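Putative GH105 family protein (Salmonella enterica subsp. enterica serovar Paratyphi A, PDB 3QWT) is of unknown function but, as a possible family 105 glycoside hydrolase, probably removes unsaturated uronic acid units from the ends of oligosaccharides. Local coordinates at residues N234-T238 against L264-I268; A301-L305 against V320-I325; Y291-S295 against L338-S342; A298-Y302 against M368-C372; P242-E246 against K306-Y312. One frame throughout, in Å; residues are numbered along the deposited sequence.

Contact 1 of 5, residues N234-T238 against L264-I268; sequences NSWLT and LNAQI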
# COMPACT_ATOMS: atom_id res chain seq x y z
N ASN A 234 38.94 16.88 -7.58
CA ASN A 234 37.92 17.53 -6.77
C ASN A 234 36.69 17.87 -7.60
O ASN A 234 35.54 17.77 -7.14
CB ASN A 234 38.48 18.80 -6.14
CG ASN A 234 39.20 18.54 -4.85
OD1 ASN A 234 38.61 18.65 -3.76
ND2 ASN A 234 40.47 18.15 -4.95
N SER A 235 36.98 18.33 -8.80
CA SER A 235 36.00 18.64 -9.81
C SER A 235 35.03 17.46 -9.99
O SER A 235 33.82 17.66 -10.09
CB SER A 235 36.77 18.96 -11.11
OG SER A 235 35.94 19.17 -12.23
N TRP A 236 35.57 16.24 -10.01
CA TRP A 236 34.75 15.06 -10.24
C TRP A 236 33.67 14.99 -9.17
O TRP A 236 32.62 14.40 -9.38
CB TRP A 236 35.57 13.77 -10.18
CG TRP A 236 36.54 13.65 -11.23
CD1 TRP A 236 37.82 13.24 -11.09
CD2 TRP A 236 36.35 13.94 -12.62
NE1 TRP A 236 38.45 13.25 -12.31
CE2 TRP A 236 37.57 13.68 -13.27
CE3 TRP A 236 35.26 14.39 -13.38
CZ2 TRP A 236 37.75 13.87 -14.64
CZ3 TRP A 236 35.44 14.57 -14.76
CH2 TRP A 236 36.68 14.32 -15.36
N LEU A 237 33.94 15.58 -8.01
CA LEU A 237 32.97 15.50 -6.93
C LEU A 237 31.95 16.59 -7.04
O LEU A 237 30.76 16.36 -6.81
CB LEU A 237 33.63 15.50 -5.56
CG LEU A 237 33.71 14.04 -5.13
CD1 LEU A 237 35.14 13.69 -4.82
CD2 LEU A 237 32.77 13.76 -3.97
N THR A 238 32.41 17.78 -7.38
CA THR A 238 31.50 18.89 -7.57
C THR A 238 30.52 18.56 -8.68
O THR A 238 29.42 19.11 -8.73
CB THR A 238 32.26 20.15 -7.97
OG1 THR A 238 33.56 20.11 -7.38
CG2 THR A 238 31.51 21.35 -7.49
N LEU A 264 29.25 18.47 -0.20
CA LEU A 264 29.30 19.39 -1.32
C LEU A 264 29.57 20.82 -0.82
O LEU A 264 30.43 21.53 -1.34
CB LEU A 264 28.00 19.35 -2.13
CG LEU A 264 28.00 20.30 -3.34
CD1 LEU A 264 29.04 19.85 -4.35
CD2 LEU A 264 26.63 20.35 -3.99
N ASN A 265 28.82 21.23 0.19
CA ASN A 265 28.97 22.57 0.75
C ASN A 265 30.37 22.86 1.27
O ASN A 265 30.98 23.86 0.91
CB ASN A 265 27.94 22.82 1.85
CG ASN A 265 26.80 23.67 1.37
OD1 ASN A 265 26.83 24.89 1.51
ND2 ASN A 265 25.78 23.03 0.79
N ALA A 266 30.88 21.97 2.10
CA ALA A 266 32.22 22.12 2.63
C ALA A 266 33.20 22.32 1.48
O ALA A 266 34.12 23.12 1.57
CB ALA A 266 32.60 20.92 3.47
N GLN A 267 33.00 21.59 0.38
CA GLN A 267 33.89 21.75 -0.77
C GLN A 267 33.70 23.09 -1.45
O GLN A 267 34.66 23.79 -1.72
CB GLN A 267 33.74 20.63 -1.81
CG GLN A 267 34.86 20.69 -2.86
CD GLN A 267 34.59 19.83 -4.08
OE1 GLN A 267 33.54 19.95 -4.73
NE2 GLN A 267 35.54 18.97 -4.41
N ILE A 268 32.46 23.44 -1.76
CA ILE A 268 32.19 24.65 -2.51
C ILE A 268 32.69 25.88 -1.72
O ILE A 268 33.32 26.78 -2.27
CB ILE A 268 30.70 24.71 -2.91
CG1 ILE A 268 30.40 23.61 -3.96
CG2 ILE A 268 30.31 26.05 -3.43
CD1 ILE A 268 29.03 23.72 -4.67
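Gln267 reaches across from helix 264-268 and grips two residues one helical turn apart, Asn234 and Thr238, tying together consecutive helices of the alpha/alpha toroid. The segment axes come no closer than 10.7 Å and run at 130° to each other, a gap that a long side chain is suited to span. With CG anti to its backbone N (chi1 -170°) and the chain extended beyond, Gln267 brings NE2 to Asn234 with both acceptors close to its own amide plane. NE2 gives one bond to Asn234 OD1 at 3.2 Å, arriving in that carbonyl's plane on a lone pair, although the two side-chain amides are turned 41° apart. Its other bond goes to the backbone, Asn234 O, at 3.0 Å from NE2 but from well above the peptide carbonyl plane. That oxygen already accepts from Leu237 N and Thr238 N, which makes three donors in all. The Asn234 amide is itself fixed by Trp230 O on ND2 and Trp213 N on OD1. Beside the polar cluster, Leu264 CD1 packs against Thr238 CA at 4.2 Å, while Thr238 CG2 faces Ile268 CG1. The remaining polar end of Gln267, OE1, accepts from Thr238 OG1 at 2.7 Å, with the hydroxyl standing above the amide carbonyl plane.

Contact 2 of 5, residues A301-L305 against V320-I325; sequences AYGIL and VAEKAI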
# COMPACT_ATOMS: atom_id res chain seq x y z
N ALA A 301 32.68 24.86 -12.26
CA ALA A 301 31.65 25.76 -12.72
C ALA A 301 30.33 25.01 -12.81
O ALA A 301 29.32 25.45 -12.28
CB ALA A 301 32.02 26.34 -14.08
N TYR A 302 30.35 23.86 -13.47
CA TYR A 302 29.14 23.07 -13.63
C TYR A 302 28.46 22.79 -12.29
O TYR A 302 27.30 23.15 -12.09
CB TYR A 302 29.43 21.76 -14.34
CG TYR A 302 28.23 20.83 -14.35
CD1 TYR A 302 27.19 21.03 -15.24
CD2 TYR A 302 28.14 19.78 -13.45
CE1 TYR A 302 26.09 20.19 -15.24
CE2 TYR A 302 27.04 18.94 -13.45
CZ TYR A 302 26.02 19.14 -14.34
OH TYR A 302 24.92 18.30 -14.35
N GLY A 303 29.20 22.17 -11.38
CA GLY A 303 28.64 21.74 -10.11
C GLY A 303 28.11 22.89 -9.28
O GLY A 303 27.01 22.83 -8.73
N ILE A 304 28.90 23.95 -9.19
CA ILE A 304 28.50 25.12 -8.43
C ILE A 304 27.24 25.72 -9.02
O ILE A 304 26.31 26.07 -8.29
CB ILE A 304 29.63 26.14 -8.35
CG1 ILE A 304 30.82 25.53 -7.61
CG2 ILE A 304 29.15 27.41 -7.64
CD1 ILE A 304 32.06 26.43 -7.56
N LEU A 305 27.17 25.81 -10.33
CA LEU A 305 25.97 26.28 -10.99
C LEU A 305 24.78 25.41 -10.64
O LEU A 305 23.72 25.91 -10.26
CB LEU A 305 26.15 26.28 -12.50
CG LEU A 305 26.87 27.48 -13.10
CD1 LEU A 305 27.15 27.26 -14.59
CD2 LEU A 305 26.04 28.73 -12.86
N VAL A 320 30.81 33.08 -7.84
CA VAL A 320 31.93 32.18 -8.10
C VAL A 320 31.78 31.48 -9.45
O VAL A 320 32.70 31.48 -10.29
CB VAL A 320 32.03 31.12 -7.03
CG1 VAL A 320 32.98 30.02 -7.48
CG2 VAL A 320 32.48 31.75 -5.73
N ALA A 321 30.61 30.88 -9.66
CA ALA A 321 30.29 30.22 -10.92
C ALA A 321 30.45 31.19 -12.10
O ALA A 321 31.13 30.89 -13.08
CB ALA A 321 28.89 29.66 -10.88
N GLU A 322 29.81 32.36 -11.97
CA GLU A 322 29.84 33.40 -13.00
C GLU A 322 31.25 33.80 -13.40
O GLU A 322 31.54 33.96 -14.59
CB GLU A 322 29.06 34.62 -12.53
CG GLU A 322 29.16 35.82 -13.45
CD GLU A 322 28.39 35.64 -14.75
OE1 GLU A 322 27.51 34.74 -14.79
OE2 GLU A 322 28.66 36.40 -15.71
N LYS A 323 32.13 33.98 -12.42
CA LYS A 323 33.53 34.28 -12.72
C LYS A 323 34.16 33.12 -13.49
O LYS A 323 34.77 33.33 -14.53
CB LYS A 323 34.32 34.56 -11.45
CG LYS A 323 33.76 35.70 -10.64
CD LYS A 323 34.69 36.10 -9.51
CE LYS A 323 34.06 37.22 -8.68
NZ LYS A 323 34.88 37.56 -7.49
N ALA A 324 34.00 31.90 -12.98
CA ALA A 324 34.59 30.74 -13.65
C ALA A 324 34.11 30.62 -15.09
O ALA A 324 34.87 30.28 -15.98
CB ALA A 324 34.31 29.45 -12.87
N ILE A 325 32.83 30.90 -15.32
CA ILE A 325 32.26 30.78 -16.65
C ILE A 325 32.87 31.81 -17.61
O ILE A 325 33.16 31.51 -18.77
CB ILE A 325 30.72 30.90 -16.64
CG1 ILE A 325 30.07 29.63 -16.06
CG2 ILE A 325 30.20 31.15 -18.04
CD1 ILE A 325 30.30 28.36 -16.88
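Ala301 meets Ala321 where helices 294-309 and 318-330, successive helices of the toroid, run roughly antiparallel, at 151°, with segment axes 8.9 Å apart. Small residues on both sides permit this: the CA atoms of Ala301 and Ala321 are 5.0 Å apart. The methyl of Ala301 points into the second helix and touches both Ala324 CB and Ile325 CD1, 3.9 Å from the latter. One turn on, Ile304 divides its work between two branches. CD1, at the end of the longer arm, runs across Val320 at about a right angle and touches its CG1 at 3.7 Å. The shorter branch, CG2, lies anti to the backbone N and rests on Ala321 CB at 4.0 Å. Ile268 of helix 255-272 also packs on Ile304. Leu305 begins beside the interface, but its fork comes nearer: CD2 presses on Ala321 CB at 3.6 Å, while CD1 crosses Ile325 and meets CG1 at 4.0 Å. The Ala321 methyl thus takes contacts from both Ile304 and Leu305. No hydrogen bond or ion pair links the two segments, so the contact depends on close fit and on burying hydrocarbon surface.

Contact 3 of 5, residues Y291-S295 against L338-S342; sequences YLEAS and LLQTS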
# COMPACT_ATOMS: atom_id res chain seq x y z
N TYR A 291 50.13 25.99 -12.07
CA TYR A 291 49.42 26.55 -13.21
C TYR A 291 47.91 26.42 -12.98
O TYR A 291 47.45 25.54 -12.25
CB TYR A 291 49.86 25.93 -14.54
CG TYR A 291 49.78 24.42 -14.69
CD1 TYR A 291 48.57 23.79 -14.98
CD2 TYR A 291 50.92 23.62 -14.61
CE1 TYR A 291 48.50 22.41 -15.16
CE2 TYR A 291 50.86 22.24 -14.78
CZ TYR A 291 49.64 21.64 -15.05
OH TYR A 291 49.57 20.28 -15.22
N LEU A 292 47.15 27.34 -13.55
CA LEU A 292 45.71 27.24 -13.55
C LEU A 292 45.30 26.08 -14.46
O LEU A 292 46.01 25.77 -15.42
CB LEU A 292 45.11 28.55 -14.05
CG LEU A 292 45.50 29.76 -13.20
CD1 LEU A 292 45.10 31.03 -13.89
CD2 LEU A 292 44.85 29.66 -11.83
N GLU A 293 44.19 25.42 -14.16
CA GLU A 293 43.76 24.31 -14.99
C GLU A 293 42.28 24.43 -15.35
O GLU A 293 41.39 24.42 -14.49
CB GLU A 293 44.09 22.98 -14.30
CG GLU A 293 44.21 21.79 -15.24
CD GLU A 293 42.86 21.29 -15.73
OE1 GLU A 293 42.73 20.96 -16.92
OE2 GLU A 293 41.92 21.23 -14.92
N ALA A 294 42.04 24.55 -16.65
CA ALA A 294 40.73 24.84 -17.21
C ALA A 294 39.67 23.73 -17.07
O ALA A 294 38.49 24.02 -16.89
CB ALA A 294 40.87 25.25 -18.67
N SER A 295 40.07 22.47 -17.16
CA SER A 295 39.08 21.41 -17.19
C SER A 295 38.49 21.20 -15.79
O SER A 295 37.28 21.04 -15.64
CB SER A 295 39.64 20.11 -17.77
OG SER A 295 40.65 19.55 -16.96
N LEU A 338 39.72 23.98 -25.58
CA LEU A 338 39.80 24.51 -24.23
C LEU A 338 41.27 24.59 -23.85
O LEU A 338 41.92 23.56 -23.71
CB LEU A 338 39.03 23.63 -23.24
CG LEU A 338 38.94 24.23 -21.83
CD1 LEU A 338 38.27 25.59 -21.88
CD2 LEU A 338 38.20 23.31 -20.85
N LEU A 339 41.78 25.81 -23.69
CA LEU A 339 43.23 26.01 -23.60
C LEU A 339 43.98 25.25 -22.50
O LEU A 339 44.69 24.29 -22.80
CB LEU A 339 43.58 27.51 -23.61
CG LEU A 339 43.34 28.15 -24.98
CD1 LEU A 339 43.63 29.65 -24.96
CD2 LEU A 339 44.14 27.43 -26.06
N GLN A 340 43.86 25.68 -21.25
CA GLN A 340 44.69 25.11 -20.19
C GLN A 340 44.22 23.74 -19.65
O GLN A 340 44.00 23.58 -18.45
CB GLN A 340 44.78 26.10 -19.03
CG GLN A 340 45.56 27.33 -19.35
CD GLN A 340 47.02 27.19 -18.99
OE1 GLN A 340 47.38 27.08 -17.82
NE2 GLN A 340 47.88 27.18 -20.00
N THR A 341 44.09 22.76 -20.53
CA THR A 341 43.75 21.41 -20.12
C THR A 341 45.01 20.58 -19.80
O THR A 341 45.96 20.58 -20.58
CB THR A 341 42.95 20.68 -21.22
OG1 THR A 341 41.78 21.44 -21.56
CG2 THR A 341 42.58 19.27 -20.78
N SER A 342 45.01 19.88 -18.67
CA SER A 342 46.11 18.97 -18.31
C SER A 342 45.80 17.55 -18.77
O SER A 342 44.65 17.11 -18.74
CB SER A 342 46.39 18.97 -16.80
OG SER A 342 45.32 18.40 -16.05
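Glu293 sits at the N-cap of helix 294-309, and here its carboxylate joins the helix start to the loop 338-342, which turns over it. A single oxygen does most of the work. Ser295 N gives the capping bond to Glu293 OE1 at 3.1 Å from above the carboxylate plane, and the Ser295 hydroxyl meets the same oxygen on its syn side. From the loop, Ser342 N reaches Glu293 OE1 at 3.1 Å on the anti side, so three donors hold it. The bend at chi2 (-75°) helps fold the carboxylate back over the helix start, where OE2 takes a further bond from Ala296 N. The loop contributes an acceptor of its own through Gln340, the centre of an inverse gamma turn closed by Thr341 N to Leu339 O at 2.8 Å. Its carbonyl oxygen projects to the helix and accepts from Ala294 N at 2.8 Å. Next to this pair the Ala294 methyl nestles against the Leu338 branch point, CB to CG at 3.8 Å. At the other end Ser342 CB lies at the edge of the Tyr291 ring, near its plane, 3.8 Å from OH. Thr341 OG1 braces the loop internally by bonding to Leu338 O. Arg232 lies just beyond, with NH2 bonded to both Ser295 OG and Ser342 OG. A buried carboxylate is thus satisfied by backbone and hydroxyl donors; the helix start and the nearby guanidinium, only a long, weak ion partner, would be expected to ease its negative charge.

Contact 4 of 5, residues A298-Y302 against M368-C372; sequences AGFAY and MAMLC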
# COMPACT_ATOMS: atom_id res chain seq x y z
N ALA A 298 36.21 23.91 -15.23
CA ALA A 298 34.92 23.72 -15.89
C ALA A 298 33.98 22.83 -15.08
O ALA A 298 32.78 23.09 -14.99
CB ALA A 298 35.12 23.15 -17.29
N GLY A 299 34.52 21.79 -14.47
CA GLY A 299 33.69 20.87 -13.70
C GLY A 299 33.15 21.62 -12.51
O GLY A 299 31.97 21.51 -12.16
N PHE A 300 34.03 22.41 -11.89
CA PHE A 300 33.67 23.24 -10.76
C PHE A 300 32.53 24.18 -11.13
O PHE A 300 31.53 24.26 -10.43
CB PHE A 300 34.88 24.04 -10.32
CG PHE A 300 35.92 23.22 -9.61
CD1 PHE A 300 35.55 22.10 -8.88
CD2 PHE A 300 37.26 23.57 -9.66
CE1 PHE A 300 36.50 21.34 -8.21
CE2 PHE A 300 38.21 22.82 -8.99
CZ PHE A 300 37.83 21.71 -8.27
N ALA A 301 32.68 24.86 -12.26
CA ALA A 301 31.65 25.76 -12.72
C ALA A 301 30.33 25.01 -12.81
O ALA A 301 29.32 25.45 -12.28
CB ALA A 301 32.02 26.34 -14.08
N TYR A 302 30.35 23.86 -13.47
CA TYR A 302 29.14 23.07 -13.63
C TYR A 302 28.46 22.79 -12.29
O TYR A 302 27.30 23.15 -12.09
CB TYR A 302 29.43 21.76 -14.34
CG TYR A 302 28.23 20.83 -14.35
CD1 TYR A 302 27.19 21.03 -15.24
CD2 TYR A 302 28.14 19.78 -13.45
CE1 TYR A 302 26.09 20.19 -15.24
CE2 TYR A 302 27.04 18.94 -13.45
CZ TYR A 302 26.02 19.14 -14.34
OH TYR A 302 24.92 18.30 -14.35
N MSE A 368 33.89 18.87 -20.54
CA MSE A 368 33.62 19.63 -19.32
C MSE A 368 33.27 21.09 -19.63
O MSE A 368 32.36 21.66 -19.03
CB MSE A 368 34.77 19.48 -18.32
CG MSE A 368 34.85 18.06 -17.79
SE MSE A 368 36.61 17.58 -17.14
CE MSE A 368 36.36 18.09 -15.26
N ALA A 369 33.94 21.67 -20.62
CA ALA A 369 33.52 22.99 -21.07
C ALA A 369 32.03 22.96 -21.44
O ALA A 369 31.28 23.87 -21.08
CB ALA A 369 34.36 23.47 -22.23
N MSE A 370 31.59 21.93 -22.14
CA MSE A 370 30.20 21.95 -22.57
C MSE A 370 29.25 21.60 -21.44
O MSE A 370 28.12 22.08 -21.41
CB MSE A 370 29.94 21.16 -23.87
CG MSE A 370 30.22 19.67 -23.86
SE MSE A 370 30.30 18.98 -25.72
CE MSE A 370 32.23 18.96 -25.90
N LEU A 371 29.73 20.80 -20.50
CA LEU A 371 28.94 20.52 -19.31
C LEU A 371 28.59 21.84 -18.64
O LEU A 371 27.41 22.17 -18.48
CB LEU A 371 29.72 19.63 -18.33
CG LEU A 371 29.47 18.12 -18.28
CD1 LEU A 371 30.31 17.54 -17.17
CD2 LEU A 371 27.98 17.79 -18.08
N CYS A 372 29.61 22.60 -18.25
CA CYS A 372 29.38 23.83 -17.49
C CYS A 372 28.66 24.86 -18.35
O CYS A 372 27.83 25.61 -17.85
CB CYS A 372 30.69 24.40 -16.93
SG CYS A 372 31.89 25.04 -18.15
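Cys372 pushes its CB into a hollow on helix 294-309 walled by Ala298, Ala301 and Tyr302. Helices 294-309 and 363-377 run in the same direction, 19° apart with segment axes at 7.9 Å, as expected of neighbours within one layer of an alpha/alpha toroid. The fit is tight enough to bring the CA atoms of Tyr302 and Cys372 within 3.9 Å. Inside the hollow, Cys372 CB lies only 3.1 Å from Ala298 O, and the Ala301 methyl flanks it at 3.7 Å. The reciprocal bump is the Ala298 methyl, which enters a dent between the Met368 carbonyl, with CB 3.6 Å from Met368 O, and the sulfur of Cys372. Next to it, Gly299 presents bare backbone, over which the chain of Met368, built as selenomethionine, bends at chi3 to lay its CE 4.2 Å from Gly299 CA. At the far end Tyr302 forms a larger projection. A chi1 of 172°, with CG turned away from the backbone N, sends the ring out across Leu371: CD1 comes to 3.4 Å from Leu371 O, and Leu371 CD2 covers one ring face toward the rim. The ring also meets His78 edge-to-face. Small side chains and the bare backbone of Gly299 let the helices settle against each other through van der Waals contact. Tyr302 combines both kinds of chemistry: the near part of its ring is packed against helix 363-377, while its hydroxyl is held beyond the packing by Asp243 of helix 231-248 and Lys306 of its own helix.

Contact 5 of 5, residues P242-E246 against K306-Y312; sequences PDFLE and KAVRKRY. With GOL (glycerol), chain G.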
# COMPACT_ATOMS: atom_id res chain seq x y z
N PRO A 242 26.03 16.48 -7.24
CA PRO A 242 24.75 17.05 -7.65
C PRO A 242 24.02 16.10 -8.58
O PRO A 242 22.80 15.97 -8.47
CB PRO A 242 25.16 18.33 -8.40
CG PRO A 242 26.47 18.69 -7.80
CD PRO A 242 27.15 17.37 -7.57
N ASP A 243 24.75 15.44 -9.47
CA ASP A 243 24.10 14.51 -10.38
C ASP A 243 23.57 13.29 -9.65
O ASP A 243 22.48 12.80 -9.93
CB ASP A 243 25.02 14.13 -11.53
CG ASP A 243 25.15 15.24 -12.56
OD1 ASP A 243 24.69 16.38 -12.30
OD2 ASP A 243 25.71 14.98 -13.63
N PHE A 244 24.35 12.83 -8.68
CA PHE A 244 23.95 11.69 -7.86
C PHE A 244 22.70 12.05 -7.04
O PHE A 244 21.73 11.29 -7.00
CB PHE A 244 25.13 11.27 -6.98
CG PHE A 244 24.91 10.00 -6.23
CD1 PHE A 244 24.50 8.86 -6.88
CD2 PHE A 244 25.11 9.94 -4.86
CE1 PHE A 244 24.30 7.70 -6.19
CE2 PHE A 244 24.91 8.79 -4.17
CZ PHE A 244 24.50 7.66 -4.84
N LEU A 245 22.72 13.23 -6.43
CA LEU A 245 21.59 13.66 -5.62
C LEU A 245 20.31 13.73 -6.45
O LEU A 245 19.21 13.39 -5.99
CB LEU A 245 21.85 15.03 -5.02
CG LEU A 245 22.79 15.05 -3.82
CD1 LEU A 245 22.96 16.48 -3.35
CD2 LEU A 245 22.26 14.16 -2.72
N GLU A 246 20.46 14.19 -7.68
CA GLU A 246 19.31 14.36 -8.54
C GLU A 246 18.77 12.98 -8.91
O GLU A 246 17.55 12.77 -8.92
CB GLU A 246 19.71 15.15 -9.78
CG GLU A 246 18.62 15.29 -10.82
CD GLU A 246 19.08 16.15 -12.00
OE1 GLU A 246 18.64 17.30 -12.09
OE2 GLU A 246 19.90 15.67 -12.81
N LYS A 306 24.95 24.10 -10.77
CA LYS A 306 23.83 23.18 -10.57
C LYS A 306 23.43 23.16 -9.10
O LYS A 306 22.24 23.12 -8.78
CB LYS A 306 24.19 21.77 -11.05
CG LYS A 306 22.97 20.85 -11.13
CD LYS A 306 23.33 19.52 -11.74
CE LYS A 306 22.11 18.61 -11.83
NZ LYS A 306 22.31 17.60 -12.89
N ALA A 307 24.41 23.23 -8.21
CA ALA A 307 24.12 23.23 -6.78
C ALA A 307 23.38 24.51 -6.38
O ALA A 307 22.58 24.50 -5.45
CB ALA A 307 25.39 23.05 -5.98
N VAL A 308 23.62 25.60 -7.09
CA VAL A 308 22.85 26.80 -6.80
C VAL A 308 21.44 26.60 -7.35
O VAL A 308 20.44 26.81 -6.65
CB VAL A 308 23.49 28.08 -7.40
CG1 VAL A 308 22.50 29.24 -7.34
CG2 VAL A 308 24.78 28.46 -6.65
N ARG A 309 21.36 26.18 -8.60
CA ARG A 309 20.06 25.97 -9.20
C ARG A 309 19.18 25.06 -8.33
O ARG A 309 18.01 25.37 -8.10
CB ARG A 309 20.19 25.39 -10.59
CG ARG A 309 18.90 24.72 -11.03
CD ARG A 309 18.88 24.54 -12.51
NE ARG A 309 19.80 23.52 -12.98
CZ ARG A 309 19.42 22.29 -13.33
NH1 ARG A 309 18.14 21.94 -13.24
NH2 ARG A 309 20.33 21.42 -13.77
N LYS A 310 19.75 23.96 -7.84
CA LYS A 310 19.00 22.96 -7.06
C LYS A 310 18.87 23.35 -5.60
O LYS A 310 18.18 22.69 -4.85
CB LYS A 310 19.66 21.58 -7.15
CG LYS A 310 19.66 20.96 -8.53
CD LYS A 310 18.25 20.82 -9.09
CE LYS A 310 18.23 19.85 -10.26
NZ LYS A 310 18.33 18.44 -9.79
N ARG A 311 19.54 24.43 -5.21
CA ARG A 311 19.50 24.95 -3.84
C ARG A 311 20.21 24.06 -2.81
O ARG A 311 19.95 24.15 -1.61
CB ARG A 311 18.06 25.24 -3.42
CG ARG A 311 17.39 26.31 -4.27
CD ARG A 311 15.90 26.06 -4.43
NE ARG A 311 15.13 27.17 -3.90
CZ ARG A 311 14.49 27.14 -2.73
NH1 ARG A 311 13.81 28.21 -2.32
NH2 ARG A 311 14.51 26.04 -2.00
N TYR A 312 21.12 23.22 -3.28
CA TYR A 312 22.02 22.50 -2.39
C TYR A 312 22.95 23.46 -1.67
O TYR A 312 23.42 23.14 -0.58
CB TYR A 312 22.84 21.47 -3.15
CG TYR A 312 22.02 20.50 -3.96
CD1 TYR A 312 20.77 20.06 -3.53
CD2 TYR A 312 22.51 20.01 -5.15
CE1 TYR A 312 20.04 19.14 -4.28
CE2 TYR A 312 21.78 19.12 -5.90
CZ TYR A 312 20.56 18.68 -5.47
OH TYR A 312 19.89 17.79 -6.27
C1 GOL G . 20.40 18.58 -16.24
O1 GOL G . 21.71 18.77 -15.76
C2 GOL G . 19.55 17.94 -15.16
O2 GOL G . 19.29 18.88 -14.14
C3 GOL G . 18.23 17.48 -15.76
O3 GOL G . 17.61 18.56 -16.42
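Lys306 and Lys310 meet Asp243 and Glu246 in a salt-bridge network that joins helix 231-248 to the end of helix 294-309 in the alpha/alpha toroid. Extended from CA to its tip, Lys306 places NZ between two carboxylates, 2.7 Å from Asp243 OD1 and 3.1 Å from Glu246 OE2. It meets both from above the carboxylate plane. Glu246 shares its load: its other oxygen, OE1, takes Lys310 NZ on the anti side at 2.6 Å. The two lysines therefore each hold one oxygen of the same carboxylate. A glycerol, probably from the crystallisation liquor, lies against the group, with its O2 giving a bond to Glu246 OE1 at 2.7 Å and accepting one from Arg309 NH2 at 2.8 Å. Lys306 NZ also touches it through a bond to O1.

Outside this shell, several groups fix the charges in place. Tyr74 OH bonds to Asp243 OD2, Tyr302 OH reaches Lys306 NZ, and Arg309 NE is paired with Glu375. Pro242 CB packs on Lys306 CD. Beyond the helix, Arg311 adopts positive phi in a Schellman motif, and the chain then turns back to bring the Tyr312 ring against helix 231-248. That ring is clamped between Lys310 CB, near the rim of one face, and Leu245 on the other. The Leu245 contact is a CH-pi interaction, with CD1 3.8 Å from the ring centroid and just 8° off its normal.

Helix 294-309 takes part in contacts 2, 3, 4 and 5, meeting different neighbours along its length. Contacts 2 and 4, with centres about 8 Å apart, share Ala301 and Tyr302. Contact 1 lies against the same helix from another side: Thr238 CG2 is 3.9 Å from Gly303 CA, and Asn265 ND2 probably bonds to Tyr312 O of contact 5 at 2.7 Å. Tyr302 OH, 2.8 Å from Asp243 OD1, carries contact 4 into the charged network of contact 5, beside the glycerol, which lies about 4 Å from the Tyr302 side chain. Contact 3, at the helix start, has its centre about 25 Å from that of contact 5.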